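PDB 5C74: protein arginine N-methyltransferase SFM1 from Saccharomyces cerevisiae, which uses S-adenosyl-L-methionine to monomethylate one arginine of ribosomal protein S3 (RPS3). Local coordinates for residues 1-6 with 142-147; 8-13 with 36-41; 71-76 with 98-103; 87-92 with 129-134. One frame throughout, in Å; residues are numbered along the deposited sequence.

Contact 1: 1-6 with 142-147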
loop_
_atom_site.group_PDB
_atom_site.type_symbol
_atom_site.label_atom_id
_atom_site.label_comp_id
_atom_site.label_asym_id
_atom_site.label_seq_id
_atom_site.Cartn_x
_atom_site.Cartn_y
_atom_site.Cartn_z
ATOM N N MET A 1 -2.968 12.563 24.323
ATOM C CA MET A 1 -3.414 11.269 23.806
ATOM C C MET A 1 -2.384 10.691 22.849
ATOM O O MET A 1 -1.738 11.416 22.094
ATOM C CB MET A 1 -4.772 11.407 23.100
ATOM C CG MET A 1 -5.372 10.094 22.580
ATOM S SD MET A 1 -6.153 9.080 23.861
ATOM C CE MET A 1 -7.864 9.560 23.741
ATOM N N LYS A 2 -2.231 9.375 22.878
ATOM C CA LYS A 2 -1.364 8.715 21.922
ATOM C C LYS A 2 -2.207 7.784 21.074
ATOM O O LYS A 2 -3.278 7.366 21.499
ATOM C CB LYS A 2 -0.255 7.967 22.634
ATOM C CG LYS A 2 0.721 8.930 23.313
ATOM C CD LYS A 2 1.635 8.221 24.276
ATOM C CE LYS A 2 1.496 8.834 25.653
ATOM N NZ LYS A 2 0.185 8.529 26.279
ATOM N N TYR A 3 -1.725 7.476 19.874
ATOM C CA TYR A 3 -2.537 6.795 18.876
ATOM C C TYR A 3 -1.880 5.503 18.438
ATOM O O TYR A 3 -0.685 5.478 18.166
ATOM C CB TYR A 3 -2.757 7.709 17.683
ATOM C CG TYR A 3 -3.507 8.938 18.115
ATOM C CD1 TYR A 3 -4.892 8.923 18.204
ATOM C CD2 TYR A 3 -2.826 10.085 18.511
ATOM C CE1 TYR A 3 -5.590 10.041 18.642
ATOM C CE2 TYR A 3 -3.517 11.208 18.955
ATOM C CZ TYR A 3 -4.899 11.171 19.010
ATOM O OH TYR A 3 -5.591 12.269 19.458
ATOM N N ILE A 4 -2.664 4.436 18.379
ATOM C CA ILE A 4 -2.148 3.151 17.924
ATOM C C ILE A 4 -2.946 2.731 16.696
ATOM O O ILE A 4 -4.168 2.700 16.728
ATOM C CB ILE A 4 -2.254 2.066 19.027
ATOM C CG1 ILE A 4 -1.468 2.494 20.278
ATOM C CG2 ILE A 4 -1.761 0.693 18.519
ATOM C CD1 ILE A 4 -1.774 1.646 21.517
ATOM N N ILE A 5 -2.259 2.422 15.603
ATOM C CA ILE A 5 -2.954 1.968 14.402
ATOM C C ILE A 5 -2.501 0.565 14.082
ATOM O O ILE A 5 -1.314 0.332 13.891
ATOM C CB ILE A 5 -2.669 2.879 13.178
ATOM C CG1 ILE A 5 -3.141 4.311 13.439
ATOM C CG2 ILE A 5 -3.344 2.315 11.928
ATOM C CD1 ILE A 5 -2.719 5.283 12.364
ATOM N N GLU A 6 -3.425 -0.377 14.035
ATOM C CA GLU A 6 -3.052 -1.723 13.631
ATOM C C GLU A 6 -2.873 -1.715 12.120
ATOM O O GLU A 6 -3.806 -1.403 11.383
ATOM C CB GLU A 6 -4.115 -2.742 14.035
ATOM C CG GLU A 6 -4.337 -2.856 15.544
ATOM C CD GLU A 6 -5.088 -4.122 15.913
ATOM O OE1 GLU A 6 -6.137 -4.395 15.279
ATOM O OE2 GLU A 6 -4.608 -4.856 16.813
ATOM N N THR A 142 -8.037 12.133 9.537
ATOM C CA THR A 142 -9.165 12.975 9.964
ATOM C C THR A 142 -9.654 12.554 11.364
ATOM O O THR A 142 -9.956 13.406 12.221
ATOM C CB THR A 142 -10.346 12.899 8.979
ATOM O OG1 THR A 142 -9.967 13.486 7.727
ATOM C CG2 THR A 142 -11.534 13.677 9.542
ATOM N N ALA A 143 -9.722 11.243 11.591
ATOM C CA ALA A 143 -10.175 10.714 12.875
ATOM C C ALA A 143 -9.234 11.165 13.983
ATOM O O ALA A 143 -9.679 11.520 15.078
ATOM C CB ALA A 143 -10.265 9.191 12.850
ATOM N N ILE A 144 -7.939 11.143 13.693
ATOM C CA ILE A 144 -6.950 11.576 14.666
ATOM C C ILE A 144 -7.053 13.082 14.883
ATOM O O ILE A 144 -7.002 13.538 16.022
ATOM C CB ILE A 144 -5.531 11.157 14.243
ATOM C CG1 ILE A 144 -5.435 9.630 14.371
ATOM C CG2 ILE A 144 -4.464 11.872 15.117
ATOM C CD1 ILE A 144 -4.089 9.039 14.043
ATOM N N ARG A 145 -7.250 13.860 13.817
ATOM C CA ARG A 145 -7.433 15.302 14.015
ATOM C C ARG A 145 -8.660 15.560 14.887
ATOM O O ARG A 145 -8.642 16.405 15.784
ATOM C CB ARG A 145 -7.585 16.046 12.681
ATOM C CG ARG A 145 -7.886 17.524 12.847
ATOM C CD ARG A 145 -7.767 18.259 11.520
ATOM N NE ARG A 145 -6.380 18.307 11.105
ATOM C CZ ARG A 145 -5.535 19.246 11.513
ATOM N NH1 ARG A 145 -5.957 20.219 12.316
ATOM N NH2 ARG A 145 -4.281 19.221 11.107
ATOM N N THR A 146 -9.728 14.830 14.609
ATOM C CA THR A 146 -10.965 14.990 15.347
ATOM C C THR A 146 -10.758 14.648 16.808
ATOM O O THR A 146 -11.231 15.361 17.691
ATOM C CB THR A 146 -12.085 14.116 14.763
ATOM O OG1 THR A 146 -12.367 14.539 13.415
ATOM C CG2 THR A 146 -13.348 14.239 15.616
ATOM N N THR A 147 -10.031 13.571 17.063
ATOM C CA THR A 147 -9.783 13.163 18.439
ATOM C C THR A 147 -8.972 14.226 19.193
ATOM O O THR A 147 -9.223 14.499 20.379
ATOM C CB THR A 147 -9.071 11.802 18.474
ATOM O OG1 THR A 147 -9.954 10.810 17.928
ATOM C CG2 THR A 147 -8.722 11.436 19.931
#

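Contact 2: 8-13 with 36-41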
loop_
_atom_site.group_PDB
_atom_site.type_symbol
_atom_site.label_atom_id
_atom_site.label_comp_id
_atom_site.label_asym_id
_atom_site.label_seq_id
_atom_site.Cartn_x
_atom_site.Cartn_y
_atom_site.Cartn_z
ATOM N N MET A 8 -2.314 -4.212 9.633
ATOM C CA MET A 8 -2.274 -5.663 9.494
ATOM C C MET A 8 -2.366 -6.076 8.033
ATOM O O MET A 8 -3.211 -6.887 7.649
ATOM C CB MET A 8 -3.408 -6.310 10.292
ATOM C CG MET A 8 -3.361 -6.026 11.816
ATOM S SD MET A 8 -4.800 -6.644 12.749
ATOM C CE MET A 8 -4.503 -8.410 12.714
ATOM N N GLU A 9 -1.507 -5.495 7.219
ATOM C CA GLU A 9 -1.506 -5.800 5.800
ATOM C C GLU A 9 -0.097 -5.614 5.314
ATOM O O GLU A 9 0.684 -4.859 5.893
ATOM C CB GLU A 9 -2.477 -4.896 5.026
ATOM C CG GLU A 9 -2.031 -3.435 4.968
ATOM C CD GLU A 9 -3.047 -2.516 4.300
ATOM O OE1 GLU A 9 -3.077 -1.316 4.654
ATOM O OE2 GLU A 9 -3.803 -2.986 3.421
ATOM N N GLU A 10 0.242 -6.324 4.252
ATOM C CA GLU A 10 1.541 -6.177 3.642
ATOM C C GLU A 10 1.559 -4.876 2.840
ATOM O O GLU A 10 0.615 -4.595 2.106
ATOM C CB GLU A 10 1.828 -7.371 2.733
ATOM C CG GLU A 10 3.193 -7.354 2.120
ATOM C CD GLU A 10 4.275 -7.406 3.166
ATOM O OE1 GLU A 10 5.307 -6.728 2.976
ATOM O OE2 GLU A 10 4.090 -8.128 4.171
ATOM N N GLY A 11 2.616 -4.086 2.988
ATOM C CA GLY A 11 2.807 -2.929 2.136
ATOM C C GLY A 11 2.176 -1.640 2.627
ATOM O O GLY A 11 1.272 -1.645 3.460
ATOM N N PHE A 12 2.676 -0.532 2.094
ATOM C CA PHE A 12 2.147 0.795 2.365
ATOM C C PHE A 12 1.771 1.439 1.048
ATOM O O PHE A 12 2.646 1.776 0.265
ATOM C CB PHE A 12 3.180 1.671 3.077
ATOM C CG PHE A 12 3.545 1.193 4.456
ATOM C CD1 PHE A 12 4.385 0.099 4.627
ATOM C CD2 PHE A 12 3.071 1.860 5.577
ATOM C CE1 PHE A 12 4.731 -0.340 5.893
ATOM C CE2 PHE A 12 3.413 1.426 6.857
ATOM C CZ PHE A 12 4.234 0.326 7.013
ATOM N N SER A 13 0.479 1.609 0.813
ATOM C CA SER A 13 0.037 2.303 -0.391
ATOM C C SER A 13 0.426 3.776 -0.322
ATOM O O SER A 13 0.660 4.314 0.760
ATOM C CB SER A 13 -1.460 2.167 -0.556
ATOM O OG SER A 13 -2.104 2.918 0.454
ATOM N N SER A 36 0.965 -4.729 15.132
ATOM C CA SER A 36 0.556 -5.942 14.427
ATOM C C SER A 36 0.927 -5.937 12.943
ATOM O O SER A 36 0.210 -6.525 12.132
ATOM C CB SER A 36 -0.955 -6.184 14.587
ATOM O OG SER A 36 -1.267 -6.429 15.960
ATOM N N LEU A 37 2.063 -5.328 12.600
ATOM C CA LEU A 37 2.613 -5.490 11.246
ATOM C C LEU A 37 2.865 -6.964 10.962
ATOM O O LEU A 37 3.131 -7.741 11.891
ATOM C CB LEU A 37 3.912 -4.694 11.075
ATOM C CG LEU A 37 3.586 -3.274 10.575
ATOM C CD1 LEU A 37 3.074 -2.393 11.723
ATOM C CD2 LEU A 37 4.754 -2.626 9.886
ATOM N N PRO A 38 2.793 -7.359 9.678
ATOM C CA PRO A 38 3.086 -8.744 9.296
ATOM C C PRO A 38 4.424 -9.210 9.853
ATOM O O PRO A 38 5.388 -8.437 9.966
ATOM C CB PRO A 38 3.102 -8.694 7.763
ATOM C CG PRO A 38 2.172 -7.545 7.431
ATOM C CD PRO A 38 2.464 -6.521 8.510
ATOM N N GLU A 39 4.473 -10.483 10.225
ATOM C CA GLU A 39 5.628 -11.005 10.935
ATOM C C GLU A 39 6.931 -10.865 10.138
ATOM O O GLU A 39 8.011 -10.811 10.716
ATOM C CB GLU A 39 5.385 -12.471 11.308
ATOM C CG GLU A 39 6.152 -12.927 12.539
ATOM C CD GLU A 39 5.573 -12.389 13.859
ATOM O OE1 GLU A 39 4.602 -11.604 13.854
ATOM O OE2 GLU A 39 6.098 -12.765 14.925
ATOM N N SER A 40 6.823 -10.781 8.816
ATOM C CA SER A 40 8.002 -10.728 7.946
ATOM C C SER A 40 8.572 -9.321 7.809
ATOM O O SER A 40 9.568 -9.113 7.121
ATOM C CB SER A 40 7.656 -11.265 6.550
ATOM O OG SER A 40 7.224 -12.611 6.622
ATOM N N THR A 41 7.947 -8.350 8.459
ATOM C CA THR A 41 8.355 -6.957 8.292
ATOM C C THR A 41 9.719 -6.660 8.897
ATOM O O THR A 41 9.999 -7.053 10.025
ATOM C CB THR A 41 7.314 -6.010 8.926
ATOM O OG1 THR A 41 6.019 -6.363 8.441
ATOM C CG2 THR A 41 7.618 -4.559 8.591
#

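Contact 3: 71-76 with 98-103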
loop_
_atom_site.group_PDB
_atom_site.type_symbol
_atom_site.label_atom_id
_atom_site.label_comp_id
_atom_site.label_asym_id
_atom_site.label_seq_id
_atom_site.Cartn_x
_atom_site.Cartn_y
_atom_site.Cartn_z
ATOM N N ASP A 71 9.956 4.091 26.617
ATOM C CA ASP A 71 9.642 5.456 27.025
ATOM C C ASP A 71 8.134 5.725 27.159
ATOM O O ASP A 71 7.734 6.674 27.832
ATOM C CB ASP A 71 10.246 6.456 26.041
ATOM C CG ASP A 71 9.791 6.212 24.612
ATOM O OD1 ASP A 71 9.775 5.037 24.186
ATOM O OD2 ASP A 71 9.441 7.194 23.923
ATOM N N LEU A 72 7.298 4.901 26.534
ATOM C CA LEU A 72 5.856 5.161 26.550
ATOM C C LEU A 72 5.223 4.831 27.897
ATOM O O LEU A 72 5.651 3.896 28.577
ATOM C CB LEU A 72 5.140 4.362 25.449
ATOM C CG LEU A 72 5.463 4.767 24.006
ATOM C CD1 LEU A 72 4.824 3.802 23.016
ATOM C CD2 LEU A 72 4.991 6.182 23.728
ATOM N N GLU A 73 4.189 5.583 28.279
ATOM C CA GLU A 73 3.463 5.224 29.492
ATOM C C GLU A 73 2.757 3.900 29.244
ATOM O O GLU A 73 2.410 3.588 28.099
ATOM C CB GLU A 73 2.475 6.312 29.905
ATOM C CG GLU A 73 1.195 6.352 29.130
ATOM C CD GLU A 73 0.245 7.417 29.665
ATOM O OE1 GLU A 73 -0.083 8.349 28.906
ATOM O OE2 GLU A 73 -0.166 7.323 30.845
ATOM N N LEU A 74 2.596 3.103 30.301
ATOM C CA LEU A 74 1.965 1.785 30.177
ATOM C C LEU A 74 0.542 1.883 29.648
ATOM O O LEU A 74 -0.178 2.806 30.005
ATOM C CB LEU A 74 1.948 1.072 31.529
ATOM C CG LEU A 74 3.311 0.657 32.084
ATOM C CD1 LEU A 74 3.143 0.006 33.447
ATOM C CD2 LEU A 74 4.016 -0.287 31.101
ATOM N N LEU A 75 0.145 0.931 28.801
ATOM C CA LEU A 75 -1.269 0.749 28.465
ATOM C C LEU A 75 -1.971 0.160 29.682
ATOM O O LEU A 75 -1.678 -0.965 30.104
ATOM C CB LEU A 75 -1.460 -0.172 27.254
ATOM C CG LEU A 75 -1.361 0.426 25.851
ATOM C CD1 LEU A 75 0.023 0.973 25.570
ATOM C CD2 LEU A 75 -1.727 -0.650 24.823
ATOM N N LYS A 76 -2.897 0.919 30.251
ATOM C CA LYS A 76 -3.563 0.483 31.469
ATOM C C LYS A 76 -4.986 0.041 31.193
ATOM O O LYS A 76 -5.677 0.628 30.362
ATOM C CB LYS A 76 -3.539 1.612 32.501
ATOM C CG LYS A 76 -2.146 1.877 33.066
ATOM C CD LYS A 76 -2.137 3.100 33.980
ATOM C CE LYS A 76 -2.338 4.390 33.193
ATOM N NZ LYS A 76 -1.140 4.715 32.360
ATOM N N LYS A 98 -9.865 9.956 30.984
ATOM C CA LYS A 98 -10.135 8.524 31.067
ATOM C C LYS A 98 -9.161 7.681 30.264
ATOM O O LYS A 98 -8.900 6.526 30.612
ATOM C CB LYS A 98 -11.555 8.209 30.565
ATOM C CG LYS A 98 -12.699 8.744 31.439
ATOM C CD LYS A 98 -14.041 8.186 30.951
ATOM C CE LYS A 98 -15.205 8.603 31.847
ATOM N NZ LYS A 98 -15.636 10.004 31.603
ATOM N N PHE A 99 -8.672 8.247 29.165
ATOM C CA PHE A 99 -7.932 7.487 28.151
ATOM C C PHE A 99 -6.536 8.041 27.903
ATOM O O PHE A 99 -6.356 9.257 27.828
ATOM C CB PHE A 99 -8.702 7.491 26.827
ATOM C CG PHE A 99 -10.090 6.910 26.918
ATOM C CD1 PHE A 99 -10.306 5.667 27.493
ATOM C CD2 PHE A 99 -11.179 7.616 26.423
ATOM C CE1 PHE A 99 -11.587 5.130 27.573
ATOM C CE2 PHE A 99 -12.457 7.090 26.498
ATOM C CZ PHE A 99 -12.665 5.848 27.076
ATOM N N ASP A 100 -5.561 7.145 27.742
ATOM C CA ASP A 100 -4.191 7.530 27.405
ATOM C C ASP A 100 -3.858 7.181 25.955
ATOM O O ASP A 100 -3.012 7.829 25.337
ATOM C CB ASP A 100 -3.203 6.837 28.335
ATOM C CG ASP A 100 -3.517 7.090 29.792
ATOM O OD1 ASP A 100 -3.772 8.256 30.128
ATOM O OD2 ASP A 100 -3.537 6.130 30.584
ATOM N N TYR A 101 -4.543 6.159 25.432
ATOM C CA TYR A 101 -4.336 5.659 24.069
ATOM C C TYR A 101 -5.653 5.541 23.330
ATOM O O TYR A 101 -6.681 5.260 23.936
ATOM C CB TYR A 101 -3.658 4.286 24.083
ATOM C CG TYR A 101 -2.225 4.355 24.550
ATOM C CD1 TYR A 101 -1.201 4.595 23.645
ATOM C CD2 TYR A 101 -1.900 4.179 25.890
ATOM C CE1 TYR A 101 0.134 4.648 24.063
ATOM C CE2 TYR A 101 -0.572 4.242 26.323
ATOM C CZ TYR A 101 0.432 4.478 25.400
ATOM O OH TYR A 101 1.737 4.539 25.815
ATOM N N PHE A 102 -5.593 5.732 22.014
ATOM C CA PHE A 102 -6.753 5.620 21.136
ATOM C C PHE A 102 -6.342 4.667 20.027
ATOM O O PHE A 102 -5.324 4.884 19.373
ATOM C CB PHE A 102 -7.141 6.987 20.564
ATOM C CG PHE A 102 -8.448 6.983 19.820
ATOM C CD1 PHE A 102 -8.492 6.682 18.465
ATOM C CD2 PHE A 102 -9.630 7.291 20.471
ATOM C CE1 PHE A 102 -9.695 6.691 17.776
ATOM C CE2 PHE A 102 -10.841 7.301 19.775
ATOM C CZ PHE A 102 -10.866 6.998 18.435
ATOM N N VAL A 103 -7.117 3.606 19.839
ATOM C CA VAL A 103 -6.714 2.504 18.962
ATOM C C VAL A 103 -7.589 2.398 17.711
ATOM O O VAL A 103 -8.808 2.435 17.800
ATOM C CB VAL A 103 -6.778 1.172 19.716
ATOM C CG1 VAL A 103 -6.441 0.013 18.793
ATOM C CG2 VAL A 103 -5.834 1.206 20.929
HETATM O O HOH W 1 -3.109 3.596 29.355
#

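Contact 4: 87-92 with 129-134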
loop_
_atom_site.group_PDB
_atom_site.type_symbol
_atom_site.label_atom_id
_atom_site.label_comp_id
_atom_site.label_asym_id
_atom_site.label_seq_id
_atom_site.Cartn_x
_atom_site.Cartn_y
_atom_site.Cartn_z
ATOM N N ALA A 87 -20.334 1.160 18.336
ATOM C CA ALA A 87 -20.642 1.758 19.633
ATOM C C ALA A 87 -21.635 2.894 19.443
ATOM O O ALA A 87 -21.816 3.368 18.325
ATOM C CB ALA A 87 -19.367 2.265 20.313
ATOM N N THR A 88 -22.269 3.347 20.517
ATOM C CA THR A 88 -23.163 4.496 20.384
ATOM C C THR A 88 -22.640 5.731 21.099
ATOM O O THR A 88 -23.026 6.836 20.769
ATOM C CB THR A 88 -24.588 4.185 20.909
ATOM O OG1 THR A 88 -24.561 3.971 22.329
ATOM C CG2 THR A 88 -25.147 2.963 20.216
ATOM N N ILE A 89 -21.777 5.548 22.091
ATOM C CA ILE A 89 -21.278 6.683 22.859
ATOM C C ILE A 89 -20.149 7.380 22.091
ATOM O O ILE A 89 -19.125 6.764 21.823
ATOM C CB ILE A 89 -20.758 6.238 24.247
ATOM C CG1 ILE A 89 -21.902 5.636 25.073
ATOM C CG2 ILE A 89 -20.131 7.408 24.964
ATOM C CD1 ILE A 89 -21.472 5.082 26.413
ATOM N N ASP A 90 -20.334 8.650 21.728
ATOM C CA ASP A 90 -19.265 9.406 21.075
ATOM C C ASP A 90 -18.190 9.796 22.075
ATOM O O ASP A 90 -18.486 10.080 23.232
ATOM C CB ASP A 90 -19.796 10.683 20.415
ATOM C CG ASP A 90 -20.447 10.429 19.071
ATOM O OD1 ASP A 90 -20.079 9.459 18.376
ATOM O OD2 ASP A 90 -21.351 11.211 18.716
ATOM N N LEU A 91 -16.948 9.839 21.610
ATOM C CA LEU A 91 -15.863 10.436 22.380
ATOM C C LEU A 91 -16.233 11.870 22.727
ATOM O O LEU A 91 -16.697 12.615 21.862
ATOM C CB LEU A 91 -14.560 10.400 21.579
ATOM C CG LEU A 91 -13.266 10.710 22.324
ATOM C CD1 LEU A 91 -12.939 9.576 23.289
ATOM C CD2 LEU A 91 -12.123 10.910 21.327
ATOM N N GLN A 92 -16.071 12.240 23.996
ATOM C CA GLN A 92 -16.416 13.591 24.463
ATOM C C GLN A 92 -15.215 14.219 25.148
ATOM O O GLN A 92 -14.313 13.504 25.579
ATOM C CB GLN A 92 -17.593 13.559 25.453
ATOM C CG GLN A 92 -18.933 13.208 24.861
ATOM C CD GLN A 92 -20.016 13.239 25.922
ATOM O OE1 GLN A 92 -20.208 12.272 26.661
ATOM N NE2 GLN A 92 -20.707 14.365 26.024
ATOM N N ILE A 129 -12.075 0.221 25.991
ATOM C CA ILE A 129 -13.391 0.853 26.092
ATOM C C ILE A 129 -13.750 1.438 24.729
ATOM O O ILE A 129 -12.989 2.224 24.167
ATOM C CB ILE A 129 -13.407 1.975 27.164
ATOM C CG1 ILE A 129 -13.000 1.426 28.537
ATOM C CG2 ILE A 129 -14.785 2.647 27.226
ATOM C CD1 ILE A 129 -14.023 0.510 29.158
ATOM N N SER A 130 -14.898 1.046 24.186
ATOM C CA SER A 130 -15.322 1.507 22.871
ATOM C C SER A 130 -15.842 2.949 22.877
ATOM O O SER A 130 -16.566 3.352 23.792
ATOM C CB SER A 130 -16.423 0.586 22.322
ATOM O OG SER A 130 -15.920 -0.696 21.983
ATOM N N ARG A 131 -15.479 3.708 21.847
ATOM C CA ARG A 131 -16.100 5.004 21.566
ATOM C C ARG A 131 -16.329 5.171 20.083
ATOM O O ARG A 131 -15.544 4.690 19.270
ATOM C CB ARG A 131 -15.240 6.162 22.060
ATOM C CG ARG A 131 -15.229 6.327 23.574
ATOM C CD ARG A 131 -16.572 6.791 24.097
ATOM N NE ARG A 131 -16.468 7.199 25.499
ATOM C CZ ARG A 131 -16.729 6.395 26.521
ATOM N NH1 ARG A 131 -17.092 5.136 26.294
ATOM N NH2 ARG A 131 -16.605 6.844 27.770
ATOM N N ARG A 132 -17.400 5.879 19.740
ATOM C CA ARG A 132 -17.664 6.280 18.364
ATOM C C ARG A 132 -17.090 7.670 18.097
ATOM O O ARG A 132 -16.902 8.450 19.024
ATOM C CB ARG A 132 -19.187 6.276 18.105
ATOM C CG ARG A 132 -19.584 6.263 16.649
ATOM C CD ARG A 132 -21.108 6.319 16.497
ATOM N NE ARG A 132 -21.657 7.595 16.959
ATOM C CZ ARG A 132 -22.876 8.038 16.659
ATOM N NH1 ARG A 132 -23.678 7.313 15.888
ATOM N NH2 ARG A 132 -23.293 9.212 17.123
ATOM N N LEU A 133 -16.809 7.984 16.832
ATOM C CA LEU A 133 -16.523 9.363 16.439
ATOM C C LEU A 133 -17.555 9.815 15.400
ATOM O O LEU A 133 -17.224 10.008 14.228
ATOM C CB LEU A 133 -15.113 9.508 15.855
ATOM C CG LEU A 133 -13.893 9.429 16.766
ATOM C CD1 LEU A 133 -12.612 9.503 15.901
ATOM C CD2 LEU A 133 -13.900 10.542 17.818
ATOM N N GLY A 134 -18.802 9.969 15.830
ATOM C CA GLY A 134 -19.871 10.358 14.921
ATOM C C GLY A 134 -20.326 9.211 14.044
ATOM O O GLY A 134 -19.766 8.118 14.094
#

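Contact 1: 1-6 with 142-147
Ile144, on helix 140-151, lies against one face of the Tyr3 ring. Its CG2 stands 3.9 Å from the Tyr3 ring centroid and 8° off the normal, a CH-pi contact over the centre of the ring. The second branch lies alongside: Ile144 CG1 is 3.9 Å from Tyr3 CD1. Beyond it, Ile144 CD1 reaches Ile5 CD1 at 4.3 Å. A chi1 of -70° puts CG2 of Ile144 anti to the backbone N and CG1 beside that N, which lays both branches on the ring. Strand 2-6 belongs to the parallel sheet of this SPOUT-family fold. The helix packs on the sheet and runs nearly antiparallel to the strand, with 157° between the two segment axes. One turn after Ile144, Thr147 comes to the ring edge. Its CG2 lies in the ring plane, 3.3 Å from Tyr3 OH. The Thr147 hydroxyl turns back into the helix, where OG1 donates to Ala143 O at 2.9 Å. Tyr3 OH is hydrogen-bonded to Gln148. With an alanine at Tyr3, Gln148 would probably lose its hydroxyl partner, and a gap would open between helix and strand beside Ile144 and Thr147. Thr147 CG2 also meets Met1 CE, 4.3 Å away.

Contact 2: 8-13 with 36-41
Met8 lies beside Ser36, each just beyond a strand of the parallel sheet. Met8 CG is 3.7 Å from Ser36 CB and 3.6 Å from Ser36 O, so the methylene of the side chain makes the contact. Arg116 of helix 116-123 touches both residues. At Glu9 the backbone takes over. Its carbonyl O faces the Pro38 ring, 3.4 Å from Pro38 CG. Glu10 approaches the same proline with its side chain. CG is anti to the backbone N (chi1 -176°), and a bend at chi2 of 62° brings the carboxylate round to the ring. Glu10 OE2 ends 3.8 Å from Pro38 CB. Phe12 then sends its ring edge to Leu37, with CZ 4.2 Å from Leu37 CD2. The two side chains cross at about a right angle. His7 stacks on the Phe12 ring. Across from these residues, Pro38 begins a type I beta turn. Pro38 O accepts from both Thr41 N and Thr41 OG1, the latter at 2.7 Å. The contact thus joins the loops that follow strands 2-6 and 32-35, the first of which leads into helix 14-27. The second subunit borders it, where its Lys202 donates to Phe12 O. Pro38 has no N-H to offer, so Glu9 O and Glu10 OE2 meet its ring carbons and not a donor there. The fit between the two loops probably rests mainly on van der Waals contact.

Contact 3: 71-76 with 98-103
Leu75 and Tyr101 bring the two backbones closest, yet their CA atoms remain 7.3 Å apart. Segment 71-76 is an irregular loop, and segment 98-103 leads into strand 101-104. No backbone pairing joins them; side chains and a water span the distance. The water accepts from Lys76 N at 2.8 Å and donates to Asp100 OD2, also at 2.8 Å, and to Leu74 O. Tyr101 spans the gap. Its OH donates to Glu73 O at 2.6 Å, and that carbonyl also accepts from Asn66 ND2. Leu75 CD1 lies over one face of the Tyr101 ring, 3.6 Å from the centroid and 20° off the normal. This is a CH-pi contact offset toward the rim. A phenylalanine in place of Tyr101 would probably leave Glu73 O without its hydroxyl mate and the loop less firmly tied to the strand. Strand 101-104 lies inside the parallel sheet of the SPOUT-family fold, between strands 2-6 and 80-83. The loop after helix 65-68 is thereby held to the start of that strand. Beside the ring, Glu73, Lys76 and Asp100 form a salt-bridge network. Lys76 curls through bends at chi3 and chi4, both -70°. Its NZ meets Glu73 OE2 on the anti side at 3.2 Å. The bond from Lys76 NZ to Asp100 OD2 is weak, at 3.3 Å. The Glu73 and Asp100 carboxylates are stacked, with planes 26° apart. Cations probably offset their like charges: Lys2 pairs with Glu73 OE1, and Arg79 with Asp100 OD2.

Contact 4: 87-92 with 129-134
Asp90 and Arg132 are joined by both backbone and side-chain bonds. In the backbone they form a single bridge with the bonding pattern of a parallel pair. Arg132 N donates to Ile89 O at 2.8 Å, and Leu91 N donates to Arg132 O at 2.9 Å. The salt bridge comes next. Arg132 grips the Asp90 carboxylate side-on: NE donates to OD1 at 2.8 Å and NH2 to OD2 at 3.2 Å. Both bonds are nearly straight and meet the oxygens on their syn sides, but about 32° out of the carboxylate plane. The two flat groups are turned 29° apart. Asp90 OD1 takes a second donor, Gly134 N, at 2.9 Å. This N-H comes from above the carboxylate plane, on the opposite face from Arg132 NE. Two bonds on OD1 and one on OD2 should hold the carboxylate against rotation.

Strand 128-131 is an outermost strand of the parallel sheet, and the 87-92 loop folds over the residues that follow it. SPOUT methyltransferases as a class bind the cofactor at a C-terminal trefoil knot.

The rest is packing. The Ile89 CG2 methyl lies over one face of the Arg131 guanidinium, offset toward its rim and 3.7 Å from Arg131 NE. That NE is held by a salt bridge to Asp95. Leu91 and Leu133 lie side by side, with Leu91 CB 3.8 Å from Leu133 CD2, and both touch Thr147 of helix 140-151. Ala87 CB meets Ser130 CB at 3.9 Å.

From the N terminus, strand 2-6 opens contact 1, which closes only at helix 140-151. The other three contacts nest inside this long loop. Contact 2 closes first, between the loops after strands 2-6 and 32-35. Contact 3 opens next at 71-76. Before it closes at 98-103, contact 4 opens at 87-92, so the two cross; contact 4 closes at 129-134. Contacts 1 and 3 share neighbouring strands 2-6 and 101-104, and a salt bridge from Lys2 to Glu73 joins them. Contacts 3 and 4 meet through Phe99 and Phe102. Leu91 and Leu133 join contact 4 to Thr147 of contact 1. Contact 2 is about 28 Å from contact 4, centre to centre, across the chain's middle.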